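Local atomic coordinates of alanine racemase (Enterococcus faecalis, PDB entry 3E6E), a protein that belongs to the alanine racemase family, pairing an N-terminal TIM-barrel domain with a C-terminal domain in a two-chain assembly. Residues L131-R139 against Y180-V191. The protein carries 1 engineered substitution. Numbering follows the deposited sequence.
Sequences LKVDTGMGR and YFEKQAGRFKAV. With DCS (D-[3-hydroxy-2-methyl-5-phosphonooxymethyl-pyridin-4-ylmethyl]-N,O-cycloserylamide), chain D.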
# COMPACT_ATOMS: atom_id res chain seq x y z
N LEU A 131 -16.64 -19.43 -18.28
CA LEU A 131 -17.62 -19.75 -17.25
C LEU A 131 -16.96 -20.30 -16.00
O LEU A 131 -16.50 -21.43 -15.99
CB LEU A 131 -18.65 -20.75 -17.79
CG LEU A 131 -19.86 -20.20 -18.56
CD1 LEU A 131 -19.44 -19.09 -19.48
CD2 LEU A 131 -20.51 -21.34 -19.35
N LYS A 132 -16.93 -19.51 -14.93
CA LYS A 132 -16.30 -20.00 -13.71
C LYS A 132 -17.28 -20.77 -12.84
O LYS A 132 -18.35 -20.27 -12.47
CB LYS A 132 -15.69 -18.86 -12.88
CG LYS A 132 -14.81 -19.39 -11.72
CD LYS A 132 -14.37 -18.33 -10.70
CE LYS A 132 -13.56 -18.95 -9.55
NZ LYS A 132 -13.14 -17.98 -8.49
N VAL A 133 -16.91 -22.00 -12.52
CA VAL A 133 -17.72 -22.84 -11.66
C VAL A 133 -17.05 -22.92 -10.27
O VAL A 133 -15.86 -23.19 -10.15
CB VAL A 133 -17.89 -24.26 -12.28
CG1 VAL A 133 -16.66 -24.65 -13.04
CG2 VAL A 133 -18.19 -25.28 -11.20
N ASP A 134 -17.83 -22.65 -9.22
CA ASP A 134 -17.31 -22.70 -7.87
C ASP A 134 -17.35 -24.15 -7.48
O ASP A 134 -18.38 -24.79 -7.63
CB ASP A 134 -18.19 -21.92 -6.90
CG ASP A 134 -17.68 -21.99 -5.45
OD1 ASP A 134 -16.81 -22.85 -5.15
OD2 ASP A 134 -18.16 -21.20 -4.63
N THR A 135 -16.23 -24.64 -6.96
CA THR A 135 -16.11 -26.04 -6.58
C THR A 135 -15.56 -26.21 -5.17
O THR A 135 -15.30 -27.32 -4.70
CB THR A 135 -15.17 -26.75 -7.58
OG1 THR A 135 -13.90 -26.09 -7.60
CG2 THR A 135 -15.78 -26.69 -8.98
N GLY A 136 -15.37 -25.08 -4.49
CA GLY A 136 -14.39 -24.99 -3.42
C GLY A 136 -13.67 -23.66 -3.40
O GLY A 136 -13.13 -23.22 -4.42
N MET A 137 -13.67 -23.00 -2.24
CA MET A 137 -13.03 -21.70 -2.10
C MET A 137 -14.07 -20.59 -1.98
O MET A 137 -13.82 -19.56 -1.35
CB MET A 137 -12.10 -21.43 -3.28
CG MET A 137 -11.82 -19.95 -3.52
SD MET A 137 -10.26 -19.41 -2.79
CE MET A 137 -10.39 -17.64 -3.00
N GLY A 138 -15.23 -20.80 -2.59
CA GLY A 138 -16.42 -20.05 -2.24
C GLY A 138 -16.22 -18.56 -2.35
O GLY A 138 -16.28 -17.84 -1.35
N ARG A 139 -16.00 -18.08 -3.57
CA ARG A 139 -15.98 -16.65 -3.84
C ARG A 139 -16.93 -16.30 -4.99
O ARG A 139 -17.78 -15.43 -4.83
CB ARG A 139 -14.56 -16.18 -4.16
CG ARG A 139 -13.93 -16.94 -5.30
CD ARG A 139 -13.02 -16.03 -6.10
NE ARG A 139 -11.88 -15.58 -5.31
CZ ARG A 139 -10.64 -15.58 -5.78
NH1 ARG A 139 -10.40 -16.00 -7.02
NH2 ARG A 139 -9.64 -15.17 -5.01
N TYR A 180 -9.06 -31.63 0.59
CA TYR A 180 -9.93 -30.61 0.02
C TYR A 180 -9.64 -30.44 -1.46
O TYR A 180 -10.56 -30.29 -2.26
CB TYR A 180 -9.75 -29.27 0.75
CG TYR A 180 -10.91 -28.32 0.55
CD1 TYR A 180 -12.11 -28.50 1.23
CD2 TYR A 180 -10.83 -27.27 -0.37
CE1 TYR A 180 -13.22 -27.66 0.99
CE2 TYR A 180 -11.93 -26.43 -0.62
CZ TYR A 180 -13.12 -26.63 0.07
OH TYR A 180 -14.20 -25.81 -0.16
N PHE A 181 -8.37 -30.48 -1.84
CA PHE A 181 -8.01 -30.32 -3.25
C PHE A 181 -8.74 -31.37 -4.09
O PHE A 181 -9.48 -31.04 -5.02
CB PHE A 181 -6.50 -30.48 -3.44
CG PHE A 181 -6.04 -30.27 -4.87
CD1 PHE A 181 -5.84 -28.98 -5.37
CD2 PHE A 181 -5.85 -31.35 -5.71
CE1 PHE A 181 -5.45 -28.79 -6.68
CE2 PHE A 181 -5.46 -31.17 -7.04
CZ PHE A 181 -5.26 -29.88 -7.53
N GLU A 182 -8.50 -32.63 -3.75
CA GLU A 182 -9.10 -33.76 -4.42
C GLU A 182 -10.60 -33.55 -4.58
O GLU A 182 -11.17 -33.80 -5.64
CB GLU A 182 -8.81 -35.03 -3.64
CG GLU A 182 -7.65 -35.83 -4.24
CD GLU A 182 -6.81 -36.58 -3.22
OE1 GLU A 182 -7.37 -37.36 -2.41
OE2 GLU A 182 -5.57 -36.41 -3.25
N LYS A 183 -11.23 -33.05 -3.51
CA LYS A 183 -12.66 -32.78 -3.53
C LYS A 183 -13.00 -31.80 -4.64
O LYS A 183 -13.87 -32.06 -5.47
CB LYS A 183 -13.12 -32.22 -2.18
CG LYS A 183 -14.57 -31.77 -2.13
CD LYS A 183 -15.01 -31.39 -0.72
CE LYS A 183 -14.96 -32.59 0.24
NZ LYS A 183 -15.65 -32.35 1.55
N GLN A 184 -12.32 -30.66 -4.67
CA GLN A 184 -12.60 -29.67 -5.71
C GLN A 184 -12.40 -30.29 -7.08
O GLN A 184 -13.22 -30.09 -7.97
CB GLN A 184 -11.72 -28.43 -5.56
CG GLN A 184 -12.08 -27.57 -4.35
CD GLN A 184 -11.37 -26.23 -4.34
OE1 GLN A 184 -11.60 -25.39 -5.21
NE2 GLN A 184 -10.49 -26.04 -3.36
N ALA A 185 -11.33 -31.04 -7.24
CA ALA A 185 -11.07 -31.68 -8.52
C ALA A 185 -12.28 -32.55 -8.90
O ALA A 185 -12.74 -32.55 -10.04
CB ALA A 185 -9.81 -32.53 -8.43
N GLY A 186 -12.79 -33.29 -7.91
CA GLY A 186 -13.94 -34.13 -8.14
C GLY A 186 -15.13 -33.35 -8.67
O GLY A 186 -15.62 -33.63 -9.75
N ARG A 187 -15.57 -32.35 -7.91
CA ARG A 187 -16.71 -31.53 -8.31
C ARG A 187 -16.52 -30.93 -9.71
O ARG A 187 -17.49 -30.75 -10.44
CB ARG A 187 -16.93 -30.38 -7.31
CG ARG A 187 -17.39 -30.80 -5.91
CD ARG A 187 -17.62 -29.57 -5.02
NE ARG A 187 -17.98 -29.92 -3.65
CZ ARG A 187 -18.22 -29.03 -2.68
NH1 ARG A 187 -18.14 -27.73 -2.94
NH2 ARG A 187 -18.56 -29.43 -1.46
N PHE A 188 -15.29 -30.63 -10.08
CA PHE A 188 -15.04 -30.04 -11.39
C PHE A 188 -15.08 -31.11 -12.47
O PHE A 188 -15.20 -30.80 -13.66
CB PHE A 188 -13.70 -29.32 -11.44
CG PHE A 188 -13.50 -28.51 -12.69
CD1 PHE A 188 -14.28 -27.39 -12.94
CD2 PHE A 188 -12.55 -28.88 -13.63
CE1 PHE A 188 -14.12 -26.66 -14.11
CE2 PHE A 188 -12.39 -28.16 -14.79
CZ PHE A 188 -13.17 -27.05 -15.04
N LYS A 189 -14.94 -32.37 -12.06
CA LYS A 189 -14.99 -33.46 -13.03
C LYS A 189 -16.46 -33.60 -13.40
O LYS A 189 -16.81 -33.69 -14.57
CB LYS A 189 -14.46 -34.76 -12.43
CG LYS A 189 -14.08 -35.78 -13.49
CD LYS A 189 -13.60 -37.13 -12.94
CE LYS A 189 -12.22 -37.06 -12.28
NZ LYS A 189 -12.22 -36.63 -10.84
N ALA A 190 -17.31 -33.59 -12.38
CA ALA A 190 -18.75 -33.71 -12.57
C ALA A 190 -19.24 -32.66 -13.54
O ALA A 190 -19.93 -32.96 -14.51
CB ALA A 190 -19.46 -33.55 -11.24
N VAL A 191 -18.86 -31.42 -13.28
CA VAL A 191 -19.27 -30.28 -14.09
C VAL A 191 -19.00 -30.53 -15.57
O VAL A 191 -19.90 -30.35 -16.41
CB VAL A 191 -18.54 -28.99 -13.66
CG1 VAL A 191 -18.91 -27.84 -14.58
CG2 VAL A 191 -18.87 -28.65 -12.22
N1 DCS D . -6.43 -17.78 -10.96
C2 DCS D . -7.39 -17.02 -10.21
C2A DCS D . -8.88 -17.15 -10.49
C3 DCS D . -6.91 -16.17 -9.21
O3 DCS D . -7.75 -15.42 -8.47
C4 DCS D . -5.48 -16.09 -8.99
C4A DCS D . -4.94 -15.18 -7.91
C5 DCS D . -4.58 -16.91 -9.81
C6 DCS D . -5.08 -17.72 -10.76
C5A DCS D . -3.08 -16.91 -9.65
O4P DCS D . -2.76 -17.47 -8.37
P DCS D . -1.28 -17.66 -7.79
O1P DCS D . -0.59 -18.55 -8.71
O2P DCS D . -0.64 -16.36 -7.71
O3P DCS D . -1.41 -18.27 -6.48
N DCS D . -5.54 -15.55 -6.56
CA DCS D . -5.19 -14.85 -5.40
C DCS D . -6.01 -13.89 -4.74
O DCS D . -7.25 -13.47 -5.15
ND DCS D . -5.39 -13.46 -3.67
OG DCS D . -4.17 -14.11 -3.59
CB DCS D . -4.05 -14.94 -4.65
O HOH W 1 -18.58 -25.51 -4.95
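Tyr180, one turn before Gln184 on helix 179-193, lays the hydroxyl end of its ring against the backbone of Gly136 and Met137, with OH 3.4 Å from Gly136 CA. With CG anti to the backbone N (chi1 -160°), the ring swings round until its hydroxyl end meets the turn, where Met137 N lies at the ring edge. Gln184 marks the closest backbone approach, its CA 5.1 Å from that of Thr135. Its CG packs against the turn, 3.2 Å from Thr135 O and also against Gly136 CA, where no side chain stands in the way. The turn itself is an Asx turn, in which Asp134 OD1 takes a nearly straight bond (177°) from Gly136 N, 2.7 Å away. Thr135 OG1 is hydrogen-bonded to Thr168 OG1, in the chain just after strand 165-167. Arg187 runs its methylenes past Thr135, CD coming within 3.2 Å of Thr135 O. Extended from CG to NE, the chain carries the guanidinium beyond the turn to a salt bridge with Glu263 of the second subunit, while a water weakly links NH1 to Asp134 O. Phe188 then turns its ring edge to Val133, whose CG1 lies in the ring plane 3.4 Å from CE1; Thr135 CG2 also approaches this edge. Val191 closes the row tip to tip with Val133, CG2 to CG2 at 3.6 Å. At the far end of 131-139, Arg139 NH1 donates to DCS O3 at 3.1 Å, and NH2 binds DCS O weakly. The arrangement is that of the TIM-barrel domain: the chain leaving the C-terminal end of strand 129-132 packs against the helix that follows the neighbouring parallel strand 165-167, then continues to the ligand pocket at the barrel mouth.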